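Local structure of TetR-family transcriptional regulator (Streptomyces coelicolor, 2G7L) at residues D88-L93 against L217-T222; Q92-L97 against R209-F214; E65-V70 against P108-S113; S99-L104 against Q154-T159. The protein probably binds operator DNA as a dimer and regulates transcription in response to a small ligand, as TetR-family regulators do. All blocks are in the same frame, centred on the assembly; numbering follows the deposited sequence.

Contact 1 (D88-L93 against L217-T222); sequences DWREQL and LVNGIT
In the all-helical regulatory domain of this TetR-family protein, the start of helix 89-106 is tied through Arg90 and Trp89 to Val218 and Asn219, near the end of helix 206-223. The two short segments run at 128° to each other with axes 12.7 Å apart, a spacing that long side chains have to bridge. Arg90 does so with CG anti to its backbone N (chi1 -177°) and the chain extended from CG to NE, which carries the guanidinium across to the second helix. There Arg90 NH1 donates to Asn219 OD1 at 3.2 Å, the oxygen lying near the guanidinium plane while the nitrogen stands above the carbonyl plane of the amide. NH2 adds a weak, longer bond to the same oxygen. Val218 CG1 sits over one guanidinium face, 3.2 Å from Arg90 NH1, and also meets the edge of the Trp89 indole, 3.9 Å from Trp89 CH2. The second methyl of Val218, CG2, faces Leu93 CD1 at 4.3 Å. Both polar groups have a further partner: Arg90 NH2 forms a salt bridge with Asp215, and Asn219 ND2 bonds Thr224 OG1 of the second subunit. The guanidinium is thus held by an amide oxygen and a carboxylate while a methyl group packs on its face, and Asn219, bonded on both its oxygen and its nitrogen, relays the intrachain contact to the dimer interface.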
loop_
_atom_site.group_PDB
_atom_site.type_symbol
_atom_site.label_atom_id
_atom_site.label_comp_id
_atom_site.label_asym_id
_atom_site.label_seq_id
_atom_site.Cartn_x
_atom_site.Cartn_y
_atom_site.Cartn_z
ATOM N N ASP A 88 26.470 -10.961 6.781
ATOM C CA ASP A 88 25.207 -11.622 7.209
ATOM C C ASP A 88 23.832 -10.920 7.049
ATOM O O ASP A 88 23.712 -9.700 6.855
ATOM C CB ASP A 88 25.278 -12.592 8.418
ATOM C CG ASP A 88 24.689 -14.034 8.065
ATOM O OD1 ASP A 88 24.492 -14.842 8.992
ATOM O OD2 ASP A 88 24.426 -14.378 6.872
ATOM N N TRP A 89 22.828 -11.789 7.129
ATOM C CA TRP A 89 21.681 -11.772 6.249
ATOM C C TRP A 89 20.736 -10.601 6.496
ATOM O O TRP A 89 20.218 -10.003 5.550
ATOM C CB TRP A 89 20.975 -13.126 6.354
ATOM C CG TRP A 89 20.398 -13.385 7.731
ATOM C CD1 TRP A 89 20.971 -14.112 8.754
ATOM C CD2 TRP A 89 19.138 -12.918 8.231
ATOM N NE1 TRP A 89 20.126 -14.141 9.844
ATOM C CE2 TRP A 89 19.011 -13.393 9.562
ATOM C CE3 TRP A 89 18.098 -12.142 7.684
ATOM C CZ2 TRP A 89 17.892 -13.101 10.357
ATOM C CZ3 TRP A 89 17.012 -11.848 8.476
ATOM C CH2 TRP A 89 16.908 -12.333 9.797
ATOM N N ARG A 90 20.566 -10.238 7.767
ATOM C CA ARG A 90 19.544 -9.279 8.185
ATOM C C ARG A 90 19.923 -7.890 7.746
ATOM O O ARG A 90 19.092 -7.130 7.254
ATOM C CB ARG A 90 19.316 -9.349 9.717
ATOM C CG ARG A 90 18.229 -8.437 10.189
ATOM C CD ARG A 90 17.751 -8.785 11.556
ATOM N NE ARG A 90 16.822 -7.780 12.044
ATOM C CZ ARG A 90 15.717 -8.071 12.735
ATOM N NH1 ARG A 90 15.432 -9.346 13.015
ATOM N NH2 ARG A 90 14.906 -7.087 13.171
ATOM N N GLU A 91 21.188 -7.558 7.930
ATOM C CA GLU A 91 21.702 -6.261 7.486
ATOM C C GLU A 91 21.710 -6.089 5.933
ATOM O O GLU A 91 21.445 -4.980 5.400
ATOM C CB GLU A 91 23.117 -6.090 8.036
ATOM C CG GLU A 91 23.902 -4.900 7.455
ATOM C CD GLU A 91 25.427 -5.092 7.585
ATOM O OE1 GLU A 91 25.911 -6.246 7.390
ATOM O OE2 GLU A 91 26.132 -4.077 7.883
ATOM N N GLN A 92 22.051 -7.165 5.228
ATOM C CA GLN A 92 22.066 -7.166 3.771
ATOM C C GLN A 92 20.638 -7.160 3.217
ATOM O O GLN A 92 20.374 -6.458 2.272
ATOM C CB GLN A 92 22.750 -8.423 3.261
ATOM C CG GLN A 92 24.311 -8.446 3.303
ATOM C CD GLN A 92 24.836 -9.830 2.952
ATOM O OE1 GLN A 92 25.261 -10.086 1.812
ATOM N NE2 GLN A 92 24.763 -10.747 3.915
ATOM N N LEU A 93 19.733 -7.955 3.796
ATOM C CA LEU A 93 18.256 -7.791 3.577
ATOM C C LEU A 93 17.817 -6.333 3.701
ATOM O O LEU A 93 17.189 -5.763 2.817
ATOM C CB LEU A 93 17.441 -8.649 4.561
ATOM C CG LEU A 93 16.252 -9.498 4.067
ATOM C CD1 LEU A 93 15.267 -9.584 5.145
ATOM C CD2 LEU A 93 15.574 -9.085 2.766
ATOM N N LEU A 217 8.679 -6.098 11.000
ATOM C CA LEU A 217 8.245 -7.157 10.100
ATOM C C LEU A 217 9.154 -8.353 10.220
ATOM O O LEU A 217 8.682 -9.500 10.291
ATOM C CB LEU A 217 8.237 -6.613 8.644
ATOM C CG LEU A 217 6.929 -5.833 8.367
ATOM C CD1 LEU A 217 7.133 -5.000 7.174
ATOM C CD2 LEU A 217 5.801 -6.875 8.088
ATOM N N VAL A 218 10.457 -8.120 10.211
ATOM C CA VAL A 218 11.413 -9.317 10.336
ATOM C C VAL A 218 11.194 -10.116 11.635
ATOM O O VAL A 218 10.960 -11.379 11.664
ATOM C CB VAL A 218 12.891 -8.833 10.125
ATOM C CG1 VAL A 218 13.841 -9.976 10.291
ATOM C CG2 VAL A 218 13.022 -8.320 8.647
ATOM N N ASN A 219 11.112 -9.360 12.726
ATOM C CA ASN A 219 10.774 -9.960 14.045
ATOM C C ASN A 219 9.475 -10.696 13.989
ATOM O O ASN A 219 9.357 -11.856 14.387
ATOM C CB ASN A 219 10.714 -8.869 15.077
ATOM C CG ASN A 219 12.066 -8.406 15.431
ATOM O OD1 ASN A 219 13.032 -9.104 15.111
ATOM N ND2 ASN A 219 12.191 -7.215 16.059
ATOM N N GLY A 220 8.448 -10.073 13.431
ATOM C CA GLY A 220 7.198 -10.861 13.339
ATOM C C GLY A 220 7.207 -12.019 12.389
ATOM O O GLY A 220 6.604 -13.053 12.635
ATOM N N ILE A 221 7.781 -11.808 11.205
ATOM C CA ILE A 221 7.819 -12.902 10.211
ATOM C C ILE A 221 8.529 -14.152 10.791
ATOM O O ILE A 221 8.006 -15.287 10.722
ATOM C CB ILE A 221 8.504 -12.458 8.907
ATOM C CG1 ILE A 221 7.608 -11.463 8.127
ATOM C CG2 ILE A 221 8.909 -13.713 8.018
ATOM C CD1 ILE A 221 8.420 -10.602 7.160
ATOM N N THR A 222 9.691 -13.932 11.405
ATOM C CA THR A 222 10.490 -15.085 11.897
ATOM C C THR A 222 9.792 -15.805 13.042
ATOM O O THR A 222 9.975 -17.017 13.197
ATOM C CB THR A 222 11.901 -14.705 12.296
ATOM O OG1 THR A 222 11.870 -13.650 13.273
ATOM C CG2 THR A 222 12.705 -14.220 11.069
#

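Contact 2 (Q92-L97 against R209-F214); sequences QLRAVL and RLRWSF
Leu93 brings CD1 to within 4.0 Å of Phe214 CE1, approaching the ring obliquely. One residue on, Arg94 carries most of the contact. Its CB lies over a face of the Phe214 ring, 3.9 Å from the centroid, a CH-pi contact. From there the chain bends at chi3 (-67°) and folds the guanidinium back between two partners. Phe214 CD2 lies against one face, 3.5 Å from Arg94 CZ, with the ring plane inclined rather than parallel; the Arg211 guanidinium stacks on the opposite face, centres 4.0 Å apart and planes within 14°. In its own plane, Arg94 NH1 donates to Arg211 O at 3.1 Å, and a water accepts from NH1 and donates to Leu210 O. Arg94 NH2 forms a salt bridge with Asp215, whose negative charge probably offsets the closeness of the two arginines. A turn later, Leu97 CD1 abuts the edge of the Phe214 ring, 3.8 Å from Phe214 CE1. The phenyl ring thus has Arg94 over one face and Leu97 at its edge, both from one helix, whose short segment runs at 134° to its partner. Such helix-on-helix packing belongs to the C-terminal regulatory domain of the TetR fold, and helix 206-223 also meets the second subunit, through Arg209 and Trp212.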
loop_
_atom_site.group_PDB
_atom_site.type_symbol
_atom_site.label_atom_id
_atom_site.label_comp_id
_atom_site.label_asym_id
_atom_site.label_seq_id
_atom_site.Cartn_x
_atom_site.Cartn_y
_atom_site.Cartn_z
ATOM N N GLN A 92 22.051 -7.165 5.228
ATOM C CA GLN A 92 22.066 -7.166 3.771
ATOM C C GLN A 92 20.638 -7.160 3.217
ATOM O O GLN A 92 20.374 -6.458 2.272
ATOM C CB GLN A 92 22.750 -8.423 3.261
ATOM C CG GLN A 92 24.311 -8.446 3.303
ATOM C CD GLN A 92 24.836 -9.830 2.952
ATOM O OE1 GLN A 92 25.261 -10.086 1.812
ATOM N NE2 GLN A 92 24.763 -10.747 3.915
ATOM N N LEU A 93 19.733 -7.955 3.796
ATOM C CA LEU A 93 18.256 -7.791 3.577
ATOM C C LEU A 93 17.817 -6.333 3.701
ATOM O O LEU A 93 17.189 -5.763 2.817
ATOM C CB LEU A 93 17.441 -8.649 4.561
ATOM C CG LEU A 93 16.252 -9.498 4.067
ATOM C CD1 LEU A 93 15.267 -9.584 5.145
ATOM C CD2 LEU A 93 15.574 -9.085 2.766
ATOM N N ARG A 94 18.160 -5.707 4.809
ATOM C CA ARG A 94 17.764 -4.336 4.963
ATOM C C ARG A 94 18.309 -3.464 3.808
ATOM O O ARG A 94 17.600 -2.546 3.307
ATOM C CB ARG A 94 18.233 -3.788 6.316
ATOM C CG ARG A 94 17.611 -2.410 6.630
ATOM C CD ARG A 94 18.292 -1.642 7.787
ATOM N NE ARG A 94 18.116 -2.280 9.118
ATOM C CZ ARG A 94 17.143 -2.020 9.997
ATOM N NH1 ARG A 94 16.163 -1.164 9.710
ATOM N NH2 ARG A 94 17.134 -2.642 11.173
ATOM N N ALA A 95 19.580 -3.691 3.424
ATOM C CA ALA A 95 20.150 -2.933 2.269
ATOM C C ALA A 95 19.397 -3.161 0.944
ATOM O O ALA A 95 19.048 -2.195 0.253
ATOM C CB ALA A 95 21.683 -3.174 2.108
ATOM N N VAL A 96 19.075 -4.389 0.578
ATOM C CA VAL A 96 18.314 -4.495 -0.658
ATOM C C VAL A 96 16.932 -3.830 -0.597
ATOM O O VAL A 96 16.519 -3.153 -1.526
ATOM C CB VAL A 96 18.407 -5.886 -1.409
ATOM C CG1 VAL A 96 19.440 -6.807 -0.774
ATOM C CG2 VAL A 96 17.071 -6.544 -1.697
ATOM N N LEU A 97 16.270 -3.952 0.551
ATOM C CA LEU A 97 14.913 -3.429 0.685
ATOM C C LEU A 97 14.945 -1.933 0.660
ATOM O O LEU A 97 14.060 -1.324 0.136
ATOM C CB LEU A 97 14.192 -4.014 1.941
ATOM C CG LEU A 97 13.718 -5.439 1.639
ATOM C CD1 LEU A 97 13.420 -6.188 2.921
ATOM C CD2 LEU A 97 12.475 -5.402 0.708
ATOM N N ARG A 209 10.481 5.622 10.124
ATOM C CA ARG A 209 9.358 4.705 10.147
ATOM C C ARG A 209 9.685 3.432 9.411
ATOM O O ARG A 209 9.256 2.366 9.776
ATOM C CB ARG A 209 8.125 5.393 9.542
ATOM C CG ARG A 209 7.642 6.684 10.331
ATOM C CD ARG A 209 6.839 6.264 11.515
ATOM N NE ARG A 209 6.122 7.353 12.171
ATOM C CZ ARG A 209 4.836 7.305 12.464
ATOM N NH1 ARG A 209 4.277 8.366 13.024
ATOM N NH2 ARG A 209 4.106 6.202 12.181
ATOM N N LEU A 210 10.440 3.556 8.322
ATOM C CA LEU A 210 10.858 2.414 7.512
ATOM C C LEU A 210 11.958 1.637 8.213
ATOM O O LEU A 210 12.016 0.436 8.069
ATOM C CB LEU A 210 11.381 2.918 6.124
ATOM C CG LEU A 210 10.420 3.171 4.938
ATOM C CD1 LEU A 210 11.188 3.896 3.859
ATOM C CD2 LEU A 210 9.773 1.835 4.384
ATOM N N ARG A 211 12.841 2.293 8.957
ATOM C CA ARG A 211 13.857 1.514 9.770
ATOM C C ARG A 211 13.118 0.645 10.766
ATOM O O ARG A 211 13.354 -0.553 10.901
ATOM C CB ARG A 211 14.848 2.415 10.550
ATOM C CG ARG A 211 16.153 2.835 9.814
ATOM C CD ARG A 211 17.261 3.334 10.772
ATOM N NE ARG A 211 17.786 2.267 11.649
ATOM C CZ ARG A 211 18.713 1.362 11.283
ATOM N NH1 ARG A 211 19.239 1.375 10.046
ATOM N NH2 ARG A 211 19.115 0.433 12.147
ATOM N N TRP A 212 12.159 1.269 11.439
ATOM C CA TRP A 212 11.302 0.540 12.385
ATOM C C TRP A 212 10.429 -0.536 11.733
ATOM O O TRP A 212 10.394 -1.637 12.221
ATOM C CB TRP A 212 10.421 1.542 13.197
ATOM C CG TRP A 212 9.710 0.880 14.323
ATOM C CD1 TRP A 212 10.279 0.372 15.455
ATOM C CD2 TRP A 212 8.294 0.607 14.425
ATOM N NE1 TRP A 212 9.330 -0.193 16.248
ATOM C CE2 TRP A 212 8.098 -0.056 15.667
ATOM C CE3 TRP A 212 7.178 0.859 13.590
ATOM C CZ2 TRP A 212 6.842 -0.479 16.108
ATOM C CZ3 TRP A 212 5.938 0.403 13.999
ATOM C CH2 TRP A 212 5.768 -0.228 15.278
ATOM N N SER A 213 9.678 -0.281 10.649
ATOM C CA SER A 213 8.831 -1.429 10.246
ATOM C C SER A 213 9.587 -2.631 9.639
ATOM O O SER A 213 9.114 -3.813 9.642
ATOM C CB SER A 213 7.691 -0.991 9.346
ATOM O OG SER A 213 8.194 -0.547 8.143
ATOM N N PHE A 214 10.757 -2.365 9.098
ATOM C CA PHE A 214 11.626 -3.480 8.689
ATOM C C PHE A 214 11.871 -4.463 9.859
ATOM O O PHE A 214 11.587 -5.687 9.788
ATOM C CB PHE A 214 12.969 -2.942 8.126
ATOM C CG PHE A 214 13.977 -4.046 7.864
ATOM C CD1 PHE A 214 13.951 -4.758 6.671
ATOM C CD2 PHE A 214 14.887 -4.437 8.841
ATOM C CE1 PHE A 214 14.868 -5.836 6.464
ATOM C CE2 PHE A 214 15.797 -5.513 8.629
ATOM C CZ PHE A 214 15.785 -6.184 7.440
HETATM O O HOH W 1 15.040 -0.412 7.125
#

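Contact 3 (E65-V70 against P108-S113); sequences ELHAAV and PQLARS
His67 and Ser113 join helix 63-74, the helix that comes after the helix-turn-helix motif in the TetR-type DNA-binding domain, to helix 108-116 of the regulatory domain. ND1 of His67 and OG of Ser113 share a nearly straight hydrogen bond of 2.9 Å (172°), in which either atom could be the donor; the hydroxyl lies at the edge of the imidazole, near its plane. With CG anti to the carbonyl carbon (chi1 -67°) the histidine ring is set beside helix 108-116, and chi2 of 173° brings ND1 to the serine. Beside this bond the packing is apolar. Leu110 CD2 rests 3.6 Å from His67 CB and meets the ring obliquely, while Leu110 CD1 faces Val70 CG1 at 4.2 Å. The segment axes pass 9.1 Å apart, and the closest alpha carbons are those of His67 and Leu110. In the next shell, Leu110 also touches Leu71 and Leu74 farther along helix 63-74, whereas Val70 reaches back to Ala28 and Met32 of helix 21-35. Through these side chains the apolar packing runs on from the DNA-binding region into the regulatory domain, consistent with a junction that passes ligand-induced movement to the DNA-binding domain, as in TetR. Ser113 OG is held from its own helix as well: Gln109, one turn earlier, folds its side chain back and donates from Gln109 NE2 to that oxygen at 2.9 Å, with the hydroxyl close to the amide plane.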
loop_
_atom_site.group_PDB
_atom_site.type_symbol
_atom_site.label_atom_id
_atom_site.label_comp_id
_atom_site.label_asym_id
_atom_site.label_seq_id
_atom_site.Cartn_x
_atom_site.Cartn_y
_atom_site.Cartn_z
ATOM N N GLU A 65 0.103 -2.934 -15.930
ATOM C CA GLU A 65 1.076 -3.859 -16.515
ATOM C C GLU A 65 2.210 -3.110 -17.191
ATOM O O GLU A 65 3.378 -3.515 -17.116
ATOM C CB GLU A 65 0.443 -4.869 -17.476
ATOM C CG GLU A 65 -0.453 -5.978 -16.784
ATOM C CD GLU A 65 0.286 -6.873 -15.753
ATOM O OE1 GLU A 65 1.543 -6.953 -15.804
ATOM O OE2 GLU A 65 -0.388 -7.512 -14.888
ATOM N N LEU A 66 1.864 -1.984 -17.802
ATOM C CA LEU A 66 2.838 -1.115 -18.488
ATOM C C LEU A 66 3.704 -0.389 -17.437
ATOM O O LEU A 66 4.942 -0.319 -17.579
ATOM C CB LEU A 66 2.106 -0.084 -19.383
ATOM C CG LEU A 66 2.942 1.035 -20.040
ATOM C CD1 LEU A 66 3.884 0.387 -21.127
ATOM C CD2 LEU A 66 2.034 2.163 -20.666
ATOM N N HIS A 67 3.061 0.174 -16.393
ATOM C CA HIS A 67 3.873 0.788 -15.302
ATOM C C HIS A 67 4.736 -0.266 -14.640
ATOM O O HIS A 67 5.885 -0.001 -14.343
ATOM C CB HIS A 67 3.036 1.533 -14.263
ATOM C CG HIS A 67 2.372 2.766 -14.793
ATOM N ND1 HIS A 67 1.457 3.490 -14.058
ATOM C CD2 HIS A 67 2.465 3.386 -15.993
ATOM C CE1 HIS A 67 1.022 4.511 -14.782
ATOM N NE2 HIS A 67 1.610 4.461 -15.963
ATOM N N ALA A 68 4.188 -1.464 -14.447
ATOM C CA ALA A 68 4.947 -2.575 -13.825
ATOM C C ALA A 68 6.237 -2.937 -14.637
ATOM O O ALA A 68 7.331 -3.096 -14.049
ATOM C CB ALA A 68 4.092 -3.779 -13.641
ATOM N N ALA A 69 6.096 -3.109 -15.952
ATOM C CA ALA A 69 7.234 -3.279 -16.904
ATOM C C ALA A 69 8.244 -2.140 -16.809
ATOM O O ALA A 69 9.434 -2.364 -16.777
ATOM C CB ALA A 69 6.678 -3.363 -18.328
ATOM N N VAL A 70 7.776 -0.901 -16.747
ATOM C CA VAL A 70 8.708 0.207 -16.570
ATOM C C VAL A 70 9.375 0.138 -15.208
ATOM O O VAL A 70 10.556 0.507 -15.043
ATOM C CB VAL A 70 7.990 1.563 -16.710
ATOM C CG1 VAL A 70 8.905 2.699 -16.347
ATOM C CG2 VAL A 70 7.424 1.724 -18.193
ATOM N N PRO A 108 6.871 7.577 -7.264
ATOM C CA PRO A 108 5.749 7.132 -6.402
ATOM C C PRO A 108 4.562 6.585 -7.111
ATOM O O PRO A 108 3.941 5.646 -6.609
ATOM C CB PRO A 108 5.448 8.376 -5.536
ATOM C CG PRO A 108 6.839 9.012 -5.389
ATOM C CD PRO A 108 7.291 8.949 -6.899
ATOM N N GLN A 109 4.284 7.086 -8.314
ATOM C CA GLN A 109 3.230 6.490 -9.115
ATOM C C GLN A 109 3.527 5.066 -9.520
ATOM O O GLN A 109 2.604 4.283 -9.649
ATOM C CB GLN A 109 2.919 7.332 -10.354
ATOM C CG GLN A 109 1.790 6.773 -11.217
ATOM C CD GLN A 109 0.499 6.528 -10.450
ATOM O OE1 GLN A 109 0.008 7.441 -9.776
ATOM N NE2 GLN A 109 -0.083 5.301 -10.578
ATOM N N LEU A 110 4.814 4.698 -9.686
ATOM C CA LEU A 110 5.126 3.273 -9.899
ATOM C C LEU A 110 4.850 2.393 -8.683
ATOM O O LEU A 110 4.348 1.266 -8.835
ATOM C CB LEU A 110 6.585 3.077 -10.406
ATOM C CG LEU A 110 6.896 3.740 -11.791
ATOM C CD1 LEU A 110 8.340 3.415 -12.210
ATOM C CD2 LEU A 110 5.856 3.311 -12.859
ATOM N N ALA A 111 5.196 2.877 -7.487
ATOM C CA ALA A 111 4.746 2.215 -6.198
ATOM C C ALA A 111 3.219 2.078 -6.191
ATOM O O ALA A 111 2.712 0.965 -5.966
ATOM C CB ALA A 111 5.216 2.979 -4.935
ATOM N N ARG A 112 2.485 3.171 -6.526
ATOM C CA ARG A 112 1.011 3.100 -6.523
ATOM C C ARG A 112 0.498 2.048 -7.464
ATOM O O ARG A 112 -0.419 1.262 -7.131
ATOM C CB ARG A 112 0.364 4.443 -6.848
ATOM C CG ARG A 112 0.486 5.448 -5.732
ATOM C CD ARG A 112 0.119 6.868 -6.181
ATOM N NE ARG A 112 0.860 7.773 -5.311
ATOM C CZ ARG A 112 0.802 9.095 -5.342
ATOM N NH1 ARG A 112 -0.019 9.717 -6.172
ATOM N NH2 ARG A 112 1.519 9.806 -4.499
ATOM N N SER A 113 1.086 1.982 -8.654
ATOM C CA SER A 113 0.628 0.997 -9.628
ATOM C C SER A 113 1.088 -0.395 -9.283
ATOM O O SER A 113 0.391 -1.374 -9.578
ATOM C CB SER A 113 1.134 1.382 -11.023
ATOM O OG SER A 113 0.563 2.618 -11.407
#

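Contact 4 (S99-L104 against Q154-T159); sequences SYTLVL and QDATAT
Tyr100 lays one edge of its ring along Ala156 and Thr157, joining helix 89-106 to helix 142-161 in the core of the TetR-family regulatory domain. The tyrosine side chain leaves trans to its own nitrogen (chi1 172°), which directs the ring at the neighbouring helix. Tyr100 CD2 lies 3.9 Å from Ala156 CB, and Tyr100 OH donates a hydrogen bond to Thr157 OG1 at 3.0 Å. That threonine oxygen is also bonded to Leu153 O of its own helix, so two partners fix the hydroxyl within a buried setting. Leu104, a turn beyond Tyr100, fits its CD2 methyl against the backbone beneath, 3.7 Å from Thr157 CA. The segments run nearly side by side, at 27° with axes 9.3 Å apart, and the small Ala156 permits the close approach: its alpha carbon is 5.7 Å from that of Thr101. Past this pair, Leu210 of helix 206-223 packs on Thr101. The hydroxyl of Thr101 is bonded to Leu97 O, and Thr101 OG1 comes 3.0 Å from the methyl carbon CB of Ala156, a very tight approach that may owe something to the model.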
loop_
_atom_site.group_PDB
_atom_site.type_symbol
_atom_site.label_atom_id
_atom_site.label_comp_id
_atom_site.label_asym_id
_atom_site.label_seq_id
_atom_site.Cartn_x
_atom_site.Cartn_y
_atom_site.Cartn_z
ATOM N N SER A 99 17.263 -0.081 -1.125
ATOM C CA SER A 99 17.464 0.371 -2.486
ATOM C C SER A 99 16.248 0.122 -3.326
ATOM O O SER A 99 15.925 0.986 -4.115
ATOM C CB SER A 99 18.788 -0.121 -3.119
ATOM O OG SER A 99 18.991 -1.507 -2.997
ATOM N N TYR A 100 15.522 -0.983 -3.138
ATOM C CA TYR A 100 14.193 -1.095 -3.752
ATOM C C TYR A 100 13.342 0.110 -3.417
ATOM O O TYR A 100 12.821 0.792 -4.317
ATOM C CB TYR A 100 13.515 -2.368 -3.314
ATOM C CG TYR A 100 12.070 -2.524 -3.732
ATOM C CD1 TYR A 100 11.742 -2.889 -5.040
ATOM C CD2 TYR A 100 11.007 -2.386 -2.795
ATOM C CE1 TYR A 100 10.422 -3.079 -5.445
ATOM C CE2 TYR A 100 9.675 -2.606 -3.191
ATOM C CZ TYR A 100 9.395 -2.941 -4.519
ATOM O OH TYR A 100 8.112 -3.157 -4.951
ATOM N N THR A 101 13.245 0.436 -2.126
ATOM C CA THR A 101 12.438 1.561 -1.648
ATOM C C THR A 101 12.864 2.916 -2.252
ATOM O O THR A 101 12.022 3.726 -2.602
ATOM C CB THR A 101 12.446 1.647 -0.081
ATOM O OG1 THR A 101 11.910 0.435 0.453
ATOM C CG2 THR A 101 11.567 2.776 0.402
ATOM N N LEU A 102 14.171 3.139 -2.347
ATOM C CA LEU A 102 14.698 4.368 -2.937
ATOM C C LEU A 102 14.343 4.486 -4.424
ATOM O O LEU A 102 14.079 5.571 -4.881
ATOM C CB LEU A 102 16.222 4.426 -2.751
ATOM C CG LEU A 102 16.620 4.786 -1.308
ATOM C CD1 LEU A 102 18.053 4.370 -1.042
ATOM C CD2 LEU A 102 16.378 6.260 -0.959
ATOM N N VAL A 103 14.292 3.388 -5.166
ATOM C CA VAL A 103 13.727 3.535 -6.524
ATOM C C VAL A 103 12.248 3.884 -6.525
ATOM O O VAL A 103 11.834 4.741 -7.258
ATOM C CB VAL A 103 14.197 2.484 -7.631
ATOM C CG1 VAL A 103 15.043 1.342 -7.105
ATOM C CG2 VAL A 103 13.097 2.058 -8.641
ATOM N N LEU A 104 11.477 3.300 -5.627
ATOM C CA LEU A 104 10.057 3.663 -5.494
ATOM C C LEU A 104 9.844 5.111 -5.074
ATOM O O LEU A 104 8.952 5.755 -5.582
ATOM C CB LEU A 104 9.366 2.710 -4.532
ATOM C CG LEU A 104 8.628 1.434 -4.997
ATOM C CD1 LEU A 104 9.000 0.948 -6.343
ATOM C CD2 LEU A 104 8.676 0.320 -4.021
ATOM N N GLN A 154 5.566 -5.516 -0.110
ATOM C CA GLN A 154 4.328 -4.735 -0.047
ATOM C C GLN A 154 4.450 -3.540 0.892
ATOM O O GLN A 154 3.909 -2.506 0.638
ATOM C CB GLN A 154 3.159 -5.580 0.402
ATOM C CG GLN A 154 1.811 -4.820 0.162
ATOM C CD GLN A 154 0.728 -5.453 0.914
ATOM O OE1 GLN A 154 0.010 -6.278 0.393
ATOM N NE2 GLN A 154 0.643 -5.134 2.197
ATOM N N ASP A 155 5.165 -3.709 1.982
ATOM C CA ASP A 155 5.350 -2.668 2.998
ATOM C C ASP A 155 6.170 -1.500 2.443
ATOM O O ASP A 155 5.806 -0.326 2.653
ATOM C CB ASP A 155 6.024 -3.301 4.221
ATOM C CG ASP A 155 6.468 -2.259 5.277
ATOM O OD1 ASP A 155 5.571 -1.525 5.816
ATOM O OD2 ASP A 155 7.700 -2.197 5.559
ATOM N N ALA A 156 7.273 -1.784 1.742
ATOM C CA ALA A 156 8.069 -0.701 1.161
ATOM C C ALA A 156 7.266 0.017 0.088
ATOM O O ALA A 156 7.237 1.245 0.013
ATOM C CB ALA A 156 9.417 -1.248 0.566
ATOM N N THR A 157 6.567 -0.773 -0.719
ATOM C CA THR A 157 5.743 -0.257 -1.794
ATOM C C THR A 157 4.632 0.606 -1.267
ATOM O O THR A 157 4.383 1.659 -1.825
ATOM C CB THR A 157 5.083 -1.402 -2.585
ATOM O OG1 THR A 157 6.080 -2.373 -2.959
ATOM C CG2 THR A 157 4.391 -0.888 -3.828
ATOM N N ALA A 158 3.909 0.143 -0.222
ATOM C CA ALA A 158 2.831 0.979 0.387
ATOM C C ALA A 158 3.399 2.273 0.921
ATOM O O ALA A 158 2.803 3.319 0.725
ATOM C CB ALA A 158 2.055 0.215 1.467
ATOM N N THR A 159 4.556 2.233 1.541
ATOM C CA THR A 159 5.157 3.469 2.104
ATOM C C THR A 159 5.639 4.464 1.036
ATOM O O THR A 159 5.577 5.694 1.216
ATOM C CB THR A 159 6.326 3.173 3.097
ATOM O OG1 THR A 159 5.851 2.378 4.202
ATOM C CG2 THR A 159 6.902 4.483 3.698
#

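Overall arrangement
Helix 89-106 supplies the first segment of contacts 1, 2 and 4, in that order along the chain. Contacts 1 and 2, with centres 8 Å apart, both pair it with helix 206-223; contact 4, 10 Å from contact 2 between centres, pairs it with helix 142-161, and Ser213 of contact 2 probably hydrogen-bonds Asp155 there. Contact 3 joins the preceding helix, 63-74, to the following one, 108-116. It lies about 26 Å from contact 1 between centres but touches contact 4, where Ala111 packs on Leu104 and Thr157. The four thus form a continuous path from the DNA-binding side to helix 206-223 at the dimer interface, consistent with signalling between the two domains.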